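Local coordinates for protein CAS3 Metal dependent phosphohydrolase (Methanocaldococcus jannaschii, PDB 3S4L) that cleaves single-stranded DNA and RNA as a nuclease of CRISPR interference, its activity on DNA requiring magnesium ions, at residues R34-I39 with E53-F58; L112-A117 with I189-R194; V9-F12 with S16-D19; S95-Y100 with I185-E190. All coordinates share one frame; numbering follows the deposited sequence.

Contact 1: residues R34-I39 with E53-F58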
loop_
_atom_site.group_PDB
_atom_site.type_symbol
_atom_site.label_atom_id
_atom_site.label_comp_id
_atom_site.label_asym_id
_atom_site.label_seq_id
_atom_site.Cartn_x
_atom_site.Cartn_y
_atom_site.Cartn_z
ATOM N N ARG A 34 -4.678 -6.114 -20.243
ATOM C CA ARG A 34 -3.835 -5.143 -20.930
ATOM C C ARG A 34 -2.498 -4.941 -20.205
ATOM O O ARG A 34 -1.539 -4.454 -20.800
ATOM C CB ARG A 34 -4.572 -3.806 -21.090
ATOM N N TYR A 35 -2.427 -5.344 -18.936
ATOM C CA TYR A 35 -1.269 -5.014 -18.089
ATOM C C TYR A 35 -0.495 -6.212 -17.518
ATOM O O TYR A 35 0.696 -6.105 -17.202
ATOM C CB TYR A 35 -1.723 -4.116 -16.928
ATOM C CG TYR A 35 -2.302 -2.809 -17.387
ATOM C CD1 TYR A 35 -1.474 -1.758 -17.759
ATOM C CD2 TYR A 35 -3.674 -2.619 -17.455
ATOM C CE1 TYR A 35 -1.997 -0.548 -18.183
ATOM C CE2 TYR A 35 -4.211 -1.414 -17.875
ATOM C CZ TYR A 35 -3.369 -0.382 -18.240
ATOM O OH TYR A 35 -3.904 0.817 -18.663
ATOM N N LEU A 36 -1.181 -7.339 -17.364
ATOM C CA LEU A 36 -0.586 -8.517 -16.738
ATOM C C LEU A 36 0.788 -8.946 -17.320
ATOM O O LEU A 36 1.752 -9.134 -16.577
ATOM C CB LEU A 36 -1.585 -9.681 -16.758
ATOM C CG LEU A 36 -2.277 -10.087 -15.447
ATOM C CD1 LEU A 36 -1.935 -9.171 -14.305
ATOM C CD2 LEU A 36 -3.795 -10.214 -15.604
ATOM N N LYS A 37 0.894 -9.118 -18.633
ATOM C CA LYS A 37 2.186 -9.512 -19.200
ATOM C C LYS A 37 3.318 -8.543 -18.818
ATOM O O LYS A 37 4.404 -8.977 -18.417
ATOM C CB LYS A 37 2.109 -9.673 -20.720
ATOM C CG LYS A 37 3.405 -10.153 -21.359
ATOM C CD LYS A 37 3.245 -10.192 -22.871
ATOM C CE LYS A 37 4.566 -10.280 -23.609
ATOM N NZ LYS A 37 4.944 -11.673 -23.940
ATOM N N THR A 38 3.057 -7.243 -18.937
ATOM C CA THR A 38 4.070 -6.227 -18.660
ATOM C C THR A 38 4.530 -6.318 -17.216
ATOM O O THR A 38 5.722 -6.317 -16.932
ATOM C CB THR A 38 3.539 -4.814 -18.943
ATOM O OG1 THR A 38 3.115 -4.742 -20.310
ATOM C CG2 THR A 38 4.624 -3.767 -18.711
ATOM N N ILE A 39 3.578 -6.415 -16.303
ATOM C CA ILE A 39 3.912 -6.563 -14.898
ATOM C C ILE A 39 4.667 -7.876 -14.632
ATOM O O ILE A 39 5.640 -7.886 -13.887
ATOM C CB ILE A 39 2.656 -6.495 -14.036
ATOM C CG1 ILE A 39 1.926 -5.170 -14.278
ATOM C CG2 ILE A 39 3.015 -6.650 -12.570
ATOM C CD1 ILE A 39 0.542 -5.119 -13.667
ATOM N N GLU A 53 -1.572 -15.758 -13.185
ATOM C CA GLU A 53 -2.604 -15.750 -12.157
ATOM C C GLU A 53 -2.042 -15.255 -10.825
ATOM O O GLU A 53 -2.742 -14.599 -10.050
ATOM C CB GLU A 53 -3.249 -17.134 -12.015
ATOM C CG GLU A 53 -4.569 -17.275 -12.769
ATOM C CD GLU A 53 -4.635 -18.531 -13.633
ATOM O OE1 GLU A 53 -5.644 -19.261 -13.541
ATOM O OE2 GLU A 53 -3.682 -18.784 -14.405
ATOM N N LYS A 54 -0.777 -15.562 -10.561
ATOM C CA LYS A 54 -0.129 -15.068 -9.348
ATOM C C LYS A 54 -0.022 -13.545 -9.398
ATOM O O LYS A 54 -0.317 -12.854 -8.418
ATOM C CB LYS A 54 1.263 -15.684 -9.192
ATOM C CG LYS A 54 1.369 -16.685 -8.065
ATOM C CD LYS A 54 0.168 -17.607 -8.059
ATOM N N VAL A 55 0.396 -13.037 -10.555
ATOM C CA VAL A 55 0.600 -11.608 -10.775
ATOM C C VAL A 55 -0.694 -10.858 -10.577
ATOM O O VAL A 55 -0.710 -9.738 -10.071
ATOM C CB VAL A 55 1.106 -11.333 -12.200
ATOM C CG1 VAL A 55 1.072 -9.845 -12.496
ATOM C CG2 VAL A 55 2.503 -11.918 -12.391
ATOM N N ASP A 56 -1.783 -11.506 -10.968
ATOM C CA ASP A 56 -3.119 -10.953 -10.819
ATOM C C ASP A 56 -3.465 -10.805 -9.336
ATOM O O ASP A 56 -3.873 -9.731 -8.874
ATOM C CB ASP A 56 -4.128 -11.877 -11.549
ATOM C CG ASP A 56 -5.524 -11.270 -11.664
ATOM O OD1 ASP A 56 -5.697 -10.077 -11.339
ATOM O OD2 ASP A 56 -6.452 -11.981 -12.101
ATOM N N GLU A 57 -3.314 -11.895 -8.589
ATOM C CA GLU A 57 -3.534 -11.877 -7.145
ATOM C C GLU A 57 -2.692 -10.795 -6.490
ATOM O O GLU A 57 -3.169 -10.074 -5.617
ATOM C CB GLU A 57 -3.172 -13.226 -6.528
ATOM C CG GLU A 57 -3.974 -14.385 -7.058
ATOM C CD GLU A 57 -3.354 -15.721 -6.696
ATOM O OE1 GLU A 57 -2.738 -15.813 -5.610
ATOM O OE2 GLU A 57 -3.474 -16.675 -7.502
ATOM N N PHE A 58 -1.428 -10.716 -6.896
ATOM C CA PHE A 58 -0.497 -9.736 -6.345
ATOM C C PHE A 58 -1.036 -8.324 -6.575
ATOM O O PHE A 58 -1.093 -7.521 -5.646
ATOM C CB PHE A 58 0.908 -9.942 -6.947
ATOM C CG PHE A 58 1.875 -8.813 -6.692
ATOM C CD1 PHE A 58 2.520 -8.689 -5.468
ATOM C CD2 PHE A 58 2.164 -7.888 -7.692
ATOM C CE1 PHE A 58 3.431 -7.656 -5.232
ATOM C CE2 PHE A 58 3.067 -6.839 -7.466
ATOM C CZ PHE A 58 3.710 -6.730 -6.231
#
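V55 meets both L36 and I39 through a single methyl, CG1, and those two touches make up the dense part of this contact. L36 CD1 lies 3.6 Å from V55 CG1, the two side chains running alongside each other, oppositely directed, while I39 CG2 approaches the same methyl to 3.7 Å. V55 places CG1 anti to its backbone N (chi1 170°), which carries that branch across to helix 36-43. I39 uses its CG2 branch, likewise anti to its N, and W28 of helix 17-31 packs on both L36 and I39. The packing thins toward D56: L36 CD1 passes D56 N at 4.1 Å, and L36 CD2 stays 4.4 Å from D56 CB. The carboxylate itself is engaged elsewhere, OD1 in a hydrogen bond with W28 NE1 and OD2 in a salt bridge with K32 NZ. On the solvent side K37 and E53 direct their CB atoms away from the opposite helix, and neither joins the packing. No hydrogen bond runs between 34-39 and 53-58, so buried methyl contacts hold the two helices together directly, whereas the polar tie of D56 runs to helix 17-31 and to K32 just after it, a division that implies cohesion by apolar burial.

Contact 2: residues L112-A117 with I189-R194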
loop_
_atom_site.group_PDB
_atom_site.type_symbol
_atom_site.label_atom_id
_atom_site.label_comp_id
_atom_site.label_asym_id
_atom_site.label_seq_id
_atom_site.Cartn_x
_atom_site.Cartn_y
_atom_site.Cartn_z
ATOM N N LEU A 112 9.440 -9.678 -3.348
ATOM C CA LEU A 112 8.120 -9.327 -3.871
ATOM C C LEU A 112 7.361 -8.436 -2.879
ATOM O O LEU A 112 6.814 -7.390 -3.252
ATOM C CB LEU A 112 7.315 -10.591 -4.205
ATOM C CG LEU A 112 5.927 -10.410 -4.826
ATOM C CD1 LEU A 112 6.005 -9.678 -6.173
ATOM C CD2 LEU A 112 5.258 -11.766 -4.990
ATOM N N ALA A 113 7.345 -8.840 -1.612
ATOM C CA ALA A 113 6.680 -8.063 -0.560
ATOM C C ALA A 113 7.305 -6.667 -0.421
ATOM O O ALA A 113 6.606 -5.651 -0.281
ATOM C CB ALA A 113 6.756 -8.814 0.753
ATOM N N PHE A 114 8.631 -6.610 -0.468
ATOM C CA PHE A 114 9.297 -5.321 -0.434
ATOM C C PHE A 114 8.850 -4.465 -1.611
ATOM O O PHE A 114 8.452 -3.312 -1.438
ATOM C CB PHE A 114 10.822 -5.468 -0.448
ATOM C CG PHE A 114 11.558 -4.150 -0.571
ATOM C CD1 PHE A 114 12.025 -3.709 -1.806
ATOM C CD2 PHE A 114 11.771 -3.350 0.541
ATOM C CE1 PHE A 114 12.709 -2.488 -1.921
ATOM C CE2 PHE A 114 12.443 -2.131 0.431
ATOM C CZ PHE A 114 12.909 -1.703 -0.800
ATOM N N ILE A 115 8.917 -5.019 -2.819
ATOM C CA ILE A 115 8.614 -4.211 -3.991
ATOM C C ILE A 115 7.147 -3.779 -4.011
ATOM O O ILE A 115 6.813 -2.695 -4.483
ATOM C CB ILE A 115 8.913 -4.933 -5.289
ATOM C CG1 ILE A 115 8.621 -4.006 -6.437
ATOM C CG2 ILE A 115 7.970 -6.088 -5.481
ATOM C CD1 ILE A 115 8.394 -4.734 -7.703
ATOM N N GLY A 116 6.265 -4.640 -3.516
ATOM C CA GLY A 116 4.855 -4.289 -3.436
ATOM C C GLY A 116 4.659 -3.178 -2.424
ATOM O O GLY A 116 3.974 -2.203 -2.706
ATOM N N ALA A 117 5.281 -3.315 -1.253
ATOM C CA ALA A 117 5.126 -2.325 -0.193
ATOM C C ALA A 117 5.672 -0.958 -0.607
ATOM O O ALA A 117 5.088 0.083 -0.285
ATOM C CB ALA A 117 5.806 -2.805 1.097
ATOM N N ILE A 189 11.341 3.415 8.157
ATOM C CA ILE A 189 12.733 3.836 8.099
ATOM C C ILE A 189 13.561 2.775 7.386
ATOM O O ILE A 189 14.297 3.076 6.439
ATOM C CB ILE A 189 13.307 4.077 9.518
ATOM C CG1 ILE A 189 12.694 5.337 10.124
ATOM C CG2 ILE A 189 14.838 4.195 9.480
ATOM C CD1 ILE A 189 13.040 5.544 11.581
ATOM N N GLU A 190 13.426 1.529 7.836
ATOM C CA GLU A 190 14.153 0.407 7.243
ATOM C C GLU A 190 13.852 0.289 5.753
ATOM O O GLU A 190 14.709 -0.110 4.966
ATOM C CB GLU A 190 13.799 -0.900 7.964
ATOM C CG GLU A 190 14.850 -1.993 7.841
ATOM C CD GLU A 190 14.418 -3.312 8.472
ATOM O OE1 GLU A 190 15.261 -4.238 8.556
ATOM O OE2 GLU A 190 13.237 -3.426 8.878
ATOM N N MET A 191 12.635 0.645 5.362
ATOM C CA MET A 191 12.255 0.600 3.956
ATOM C C MET A 191 12.904 1.713 3.157
ATOM O O MET A 191 13.503 1.474 2.116
ATOM C CB MET A 191 10.738 0.718 3.823
ATOM C CG MET A 191 10.018 -0.597 4.010
ATOM S SD MET A 191 9.715 -1.405 2.436
ATOM C CE MET A 191 8.361 -0.370 1.839
ATOM N N SER A 192 12.757 2.934 3.660
ATOM C CA SER A 192 13.231 4.140 2.993
ATOM C C SER A 192 14.723 4.087 2.749
ATOM O O SER A 192 15.215 4.609 1.749
ATOM C CB SER A 192 12.909 5.353 3.859
ATOM O OG SER A 192 11.567 5.284 4.297
ATOM N N VAL A 193 15.440 3.463 3.675
ATOM C CA VAL A 193 16.880 3.306 3.542
ATOM C C VAL A 193 17.230 2.358 2.413
ATOM O O VAL A 193 17.904 2.735 1.453
ATOM C CB VAL A 193 17.498 2.738 4.820
ATOM C CG1 VAL A 193 18.896 2.221 4.531
ATOM C CG2 VAL A 193 17.523 3.793 5.911
ATOM N N ARG A 194 16.761 1.122 2.537
ATOM C CA ARG A 194 17.105 0.081 1.585
ATOM C C ARG A 194 16.641 0.457 0.186
ATOM O O ARG A 194 17.037 -0.164 -0.805
ATOM C CB ARG A 194 16.555 -1.274 2.046
ATOM C CG ARG A 194 17.079 -1.656 3.442
ATOM C CD ARG A 194 17.352 -3.152 3.587
ATOM N NE ARG A 194 16.337 -3.819 4.402
ATOM C CZ ARG A 194 16.362 -5.104 4.751
ATOM N NH1 ARG A 194 17.362 -5.888 4.364
ATOM N NH2 ARG A 194 15.379 -5.606 5.492
#
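A Met-aromatic contact joins helix 110-121 to helix 181-197, with M191 reaching across to the ring of F114. The sulfur SD of M191 lies 3.4 Å from F114 CD2 and 3.5 Å from F114 CE2, so it meets one side of the ring rather than its centre. Its distance to the ring centroid is 4.3 Å, on a line 56° off the ring normal, an oblique approach that is neither over the face nor at the edge. The F114 side chain projects with CG anti to the backbone N (chi1 173°), and this swings the ring tip toward helix 181-197 although its CB does not point there. M191 reaches back along a chain bent at both chi2 and chi3; the bends carry its terminal methyl past the ring to the next turn of helix 110-121, where CE rests 3.6 Å from A117 CB. One flexible side chain thus bridges two positions three residues apart on the facing helix, sulfur to the ring and methyl to the alanine. Farther out, R194 O comes within 4.4 Å of F114 CZ, a loose approach at the more exposed margin. Y100 of helix 91-107 packs on A117 from another direction. With the short helix segments at 94° and their axes 11.4 Å apart at closest approach, this is side-chain-mediated packing of nearly perpendicular helices within the mainly helical HD domain.

Contact 3: residues V9-F12 with S16-D19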
loop_
_atom_site.group_PDB
_atom_site.type_symbol
_atom_site.label_atom_id
_atom_site.label_comp_id
_atom_site.label_asym_id
_atom_site.label_seq_id
_atom_site.Cartn_x
_atom_site.Cartn_y
_atom_site.Cartn_z
ATOM N N VAL A 9 -15.947 3.240 7.908
ATOM C CA VAL A 9 -14.564 3.467 7.484
ATOM C C VAL A 9 -14.553 4.107 6.094
ATOM O O VAL A 9 -14.909 3.471 5.105
ATOM C CB VAL A 9 -13.761 2.159 7.470
ATOM C CG1 VAL A 9 -12.276 2.456 7.268
ATOM C CG2 VAL A 9 -13.978 1.407 8.774
ATOM N N LEU A 10 -14.161 5.378 6.026
ATOM C CA LEU A 10 -14.342 6.170 4.805
ATOM C C LEU A 10 -13.098 6.281 3.919
ATOM O O LEU A 10 -11.975 6.390 4.424
ATOM C CB LEU A 10 -14.865 7.574 5.154
ATOM C CG LEU A 10 -16.284 7.654 5.733
ATOM C CD1 LEU A 10 -16.730 9.098 5.968
ATOM C CD2 LEU A 10 -17.285 6.939 4.811
ATOM N N ALA A 11 -13.309 6.238 2.599
ATOM C CA ALA A 11 -12.257 6.558 1.635
ATOM C C ALA A 11 -12.341 8.051 1.335
ATOM O O ALA A 11 -11.318 8.725 1.177
ATOM C CB ALA A 11 -12.415 5.731 0.334
ATOM N N PHE A 12 -13.577 8.545 1.248
ATOM C CA PHE A 12 -13.882 9.959 1.038
ATOM C C PHE A 12 -15.154 10.271 1.807
ATOM O O PHE A 12 -15.910 9.356 2.150
ATOM C CB PHE A 12 -14.145 10.261 -0.442
ATOM C CG PHE A 12 -13.091 9.745 -1.366
ATOM C CD1 PHE A 12 -11.956 10.492 -1.625
ATOM C CD2 PHE A 12 -13.236 8.511 -1.984
ATOM C CE1 PHE A 12 -10.975 10.011 -2.488
ATOM C CE2 PHE A 12 -12.258 8.025 -2.844
ATOM C CZ PHE A 12 -11.127 8.778 -3.098
ATOM N N SER A 16 -17.456 4.865 1.349
ATOM C CA SER A 16 -16.814 3.909 2.251
ATOM C C SER A 16 -15.590 3.304 1.571
ATOM O O SER A 16 -15.540 3.227 0.343
ATOM C CB SER A 16 -17.785 2.822 2.711
ATOM O OG SER A 16 -18.080 1.906 1.672
ATOM N N LEU A 17 -14.592 2.913 2.361
ATOM C CA LEU A 17 -13.363 2.379 1.801
ATOM C C LEU A 17 -13.618 1.018 1.132
ATOM O O LEU A 17 -13.100 0.750 0.047
ATOM C CB LEU A 17 -12.255 2.295 2.870
ATOM C CG LEU A 17 -10.874 1.776 2.432
ATOM C CD1 LEU A 17 -10.205 2.708 1.424
ATOM C CD2 LEU A 17 -9.966 1.572 3.638
ATOM N N ILE A 18 -14.412 0.168 1.780
ATOM C CA ILE A 18 -14.839 -1.109 1.193
ATOM C C ILE A 18 -15.497 -0.938 -0.193
ATOM O O ILE A 18 -15.125 -1.608 -1.163
ATOM C CB ILE A 18 -15.816 -1.854 2.134
ATOM C CG1 ILE A 18 -15.040 -2.522 3.268
ATOM C CG2 ILE A 18 -16.622 -2.898 1.364
ATOM C CD1 ILE A 18 -13.866 -3.367 2.777
ATOM N N ASP A 19 -16.475 -0.043 -0.283
ATOM C CA ASP A 19 -17.113 0.218 -1.565
ATOM C C ASP A 19 -16.128 0.754 -2.596
ATOM O O ASP A 19 -16.158 0.365 -3.763
ATOM C CB ASP A 19 -18.307 1.164 -1.406
ATOM C CG ASP A 19 -19.494 0.490 -0.735
ATOM O OD1 ASP A 19 -19.707 -0.721 -0.981
ATOM O OD2 ASP A 19 -20.209 1.164 0.041
#
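The N-terminal end of helix 17-31 is built here, with S16 as its N-cap and the loop residues 9-12 folded back against it. The backbone supplies the one hydrogen bond between the segments: L17 N donates to V9 O over 2.8 Å, with an N-H...O angle of 169°, the donor tilted 18° from the carbonyl plane. The same oxygen also receives a CA-H...O contact from S16 CA at 3.5 Å. Beside this bond L10 and S16 form an antiparallel non-hydrogen-bonded pair, and L10 CD2 comes to 4.0 Å from S16 CA. The S16 side chain turns to its own helix. Chi1 of 73° sets OG between the backbone N and the carbonyl carbon, where it accepts from D19 N at 3.2 Å and donates to D19 OD2 at 2.8 Å, meeting that oxygen from above the carboxylate plane. Two bonds therefore fix the hydroxyl in the first turn. On the apolar side A11 CB touches L17 CD1 at 3.9 Å, and V9 CG1 stands at a looser 4.4 Å from L17 CD2. L17 also packs on D67, a ligand of the bound calcium and of the catalytic magnesium site, which places this helix start beside the metal centre. V9 and L10 reach helix 73-80, where Q76 OE1 accepts from L10 N, while V9 and I18 lean on L162 of helix 159-167.

Contact 4: residues S95-Y100 with I185-E190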
loop_
_atom_site.group_PDB
_atom_site.type_symbol
_atom_site.label_atom_id
_atom_site.label_comp_id
_atom_site.label_asym_id
_atom_site.label_seq_id
_atom_site.Cartn_x
_atom_site.Cartn_y
_atom_site.Cartn_z
ATOM N N SER A 95 -0.027 2.175 4.973
ATOM C CA SER A 95 -0.397 1.163 3.965
ATOM C C SER A 95 0.785 0.235 3.624
ATOM O O SER A 95 0.634 -0.996 3.590
ATOM C CB SER A 95 -0.911 1.818 2.671
ATOM O OG SER A 95 -2.081 2.602 2.859
ATOM N N ALA A 96 1.949 0.835 3.369
ATOM C CA ALA A 96 3.149 0.077 3.009
ATOM C C ALA A 96 3.482 -0.980 4.051
ATOM O O ALA A 96 3.891 -2.099 3.714
ATOM C CB ALA A 96 4.346 1.011 2.794
ATOM N N TYR A 97 3.311 -0.618 5.317
ATOM C CA TYR A 97 3.585 -1.533 6.427
ATOM C C TYR A 97 2.688 -2.751 6.367
ATOM O O TYR A 97 3.183 -3.869 6.377
ATOM C CB TYR A 97 3.427 -0.826 7.775
ATOM C CG TYR A 97 3.511 -1.744 8.996
ATOM C CD1 TYR A 97 4.733 -2.006 9.613
ATOM C CD2 TYR A 97 2.365 -2.298 9.559
ATOM C CE1 TYR A 97 4.817 -2.820 10.759
ATOM C CE2 TYR A 97 2.437 -3.123 10.687
ATOM C CZ TYR A 97 3.667 -3.378 11.281
ATOM O OH TYR A 97 3.736 -4.187 12.396
ATOM N N TYR A 98 1.373 -2.553 6.284
ATOM C CA TYR A 98 0.474 -3.708 6.238
ATOM C C TYR A 98 0.609 -4.498 4.929
ATOM O O TYR A 98 0.470 -5.728 4.902
ATOM C CB TYR A 98 -0.977 -3.300 6.474
ATOM C CG TYR A 98 -1.241 -2.961 7.903
ATOM C CD1 TYR A 98 -1.320 -3.963 8.865
ATOM C CD2 TYR A 98 -1.391 -1.634 8.304
ATOM C CE1 TYR A 98 -1.539 -3.651 10.203
ATOM C CE2 TYR A 98 -1.635 -1.311 9.636
ATOM C CZ TYR A 98 -1.700 -2.321 10.571
ATOM O OH TYR A 98 -1.935 -1.997 11.868
ATOM N N THR A 99 0.878 -3.783 3.845
ATOM C CA THR A 99 1.008 -4.426 2.547
ATOM C C THR A 99 2.168 -5.390 2.598
ATOM O O THR A 99 2.072 -6.528 2.140
ATOM C CB THR A 99 1.225 -3.399 1.425
ATOM O OG1 THR A 99 0.046 -2.596 1.291
ATOM C CG2 THR A 99 1.522 -4.101 0.103
ATOM N N TYR A 100 3.272 -4.934 3.170
ATOM C CA TYR A 100 4.452 -5.762 3.217
ATOM C C TYR A 100 4.177 -7.076 3.953
ATOM O O TYR A 100 4.491 -8.157 3.447
ATOM C CB TYR A 100 5.609 -5.028 3.887
ATOM C CG TYR A 100 6.801 -5.933 4.031
ATOM C CD1 TYR A 100 7.011 -6.665 5.193
ATOM C CD2 TYR A 100 7.700 -6.085 2.987
ATOM C CE1 TYR A 100 8.119 -7.521 5.320
ATOM C CE2 TYR A 100 8.798 -6.931 3.095
ATOM C CZ TYR A 100 9.003 -7.644 4.264
ATOM O OH TYR A 100 10.096 -8.474 4.367
ATOM N N ILE A 185 7.059 2.976 12.306
ATOM C CA ILE A 185 8.200 3.861 12.119
ATOM C C ILE A 185 9.458 3.066 11.766
ATOM O O ILE A 185 10.147 3.367 10.787
ATOM C CB ILE A 185 8.425 4.725 13.389
ATOM C CG1 ILE A 185 7.354 5.823 13.480
ATOM C CG2 ILE A 185 9.855 5.304 13.446
ATOM C CD1 ILE A 185 7.364 6.585 14.821
ATOM N N ARG A 186 9.752 2.043 12.559
ATOM C CA ARG A 186 10.940 1.219 12.351
ATOM C C ARG A 186 10.891 0.579 10.976
ATOM O O ARG A 186 11.881 0.597 10.235
ATOM C CB ARG A 186 11.016 0.123 13.421
ATOM C CG ARG A 186 12.174 0.243 14.370
ATOM C CD ARG A 186 12.180 -0.886 15.399
ATOM N NE ARG A 186 10.984 -0.872 16.234
ATOM C CZ ARG A 186 10.837 -0.115 17.314
ATOM N NH1 ARG A 186 11.823 0.688 17.705
ATOM N NH2 ARG A 186 9.704 -0.162 18.004
ATOM N N PHE A 187 9.739 0.001 10.635
ATOM C CA PHE A 187 9.587 -0.599 9.315
ATOM C C PHE A 187 9.821 0.397 8.194
ATOM O O PHE A 187 10.589 0.133 7.271
ATOM C CB PHE A 187 8.211 -1.245 9.113
ATOM C CG PHE A 187 8.009 -1.740 7.714
ATOM C CD1 PHE A 187 8.583 -2.926 7.299
ATOM C CD2 PHE A 187 7.295 -0.996 6.800
ATOM C CE1 PHE A 187 8.424 -3.368 6.000
ATOM C CE2 PHE A 187 7.132 -1.432 5.514
ATOM C CZ PHE A 187 7.700 -2.622 5.110
ATOM N N VAL A 188 9.145 1.537 8.258
ATOM C CA VAL A 188 9.268 2.526 7.191
ATOM C C VAL A 188 10.694 3.093 7.043
ATOM O O VAL A 188 11.201 3.227 5.930
ATOM C CB VAL A 188 8.249 3.671 7.341
ATOM C CG1 VAL A 188 8.398 4.632 6.174
ATOM C CG2 VAL A 188 6.819 3.104 7.423
ATOM N N ILE A 189 11.341 3.415 8.157
ATOM C CA ILE A 189 12.733 3.836 8.099
ATOM C C ILE A 189 13.561 2.775 7.386
ATOM O O ILE A 189 14.297 3.076 6.439
ATOM C CB ILE A 189 13.307 4.077 9.518
ATOM C CG1 ILE A 189 12.694 5.337 10.124
ATOM C CG2 ILE A 189 14.838 4.195 9.480
ATOM C CD1 ILE A 189 13.040 5.544 11.581
ATOM N N GLU A 190 13.426 1.529 7.836
ATOM C CA GLU A 190 14.153 0.407 7.243
ATOM C C GLU A 190 13.852 0.289 5.753
ATOM O O GLU A 190 14.709 -0.110 4.966
ATOM C CB GLU A 190 13.799 -0.900 7.964
ATOM C CG GLU A 190 14.850 -1.993 7.841
ATOM C CD GLU A 190 14.418 -3.312 8.472
ATOM O OE1 GLU A 190 15.261 -4.238 8.556
ATOM O OE2 GLU A 190 13.237 -3.426 8.878
#
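F187 packs its ring against both Y97 and Y100, one turn apart on helix 91-107, and the three rings form an aromatic cluster. Y97 turns an edge toward the F187 face in an offset edge-to-face pair, with planes at 82° and centroids 5.7 Å apart. Close to the plane of the Y97 ring, F187 CB meets its edge at CD1, 3.6 Å away. The Y100 pair differs: the planes stand at 44°, neither stacked nor edge-to-face, and F187 CE1 sits over one face of Y100, displaced toward the rim. F187 CZ presses closer still, 3.4 Å from Y100 CB. With CG anti to its backbone N, F187 projects toward helix 91-107, and its CE2 comes to 3.8 Å from A96 O, an oblique approach. In the next shell, Y97 meets H101 edge-to-face, and Y98 lays one face against Y97 CD2. S95 OG, hydrogen-bonded to H66 O and G69 N, ties the start of the segment to the region of the metal-binding D67. The axes of the short helix segments approach to 9.7 Å and cross at 88°; A113 of helix 110-121 packs on Y100, while V145 of helix 142-149 packs on V188.

In the fold
Contacts 2 and 4 form one continuous region, their centres 7 Å apart: both use helix 181-197, share I189 and E190, and meet where A117 O lies 3.3 Å from A96 CB. Contact 1 joins this body through F58, whose CE1 is 3.4 Å from L112 CD1 of contact 2, although the centres of these two contacts are 20 Å apart. Contact 3 touches none of the others; its nearest atoms are about 8 Å from contact 4. It is closest to the metal, the side chain of L17 lying about 8 Å from a bound calcium ion, against about 11 Å for A96 in contact 4 and about 14 Å for A117 in contact 2. Contact 1 lies away from the site.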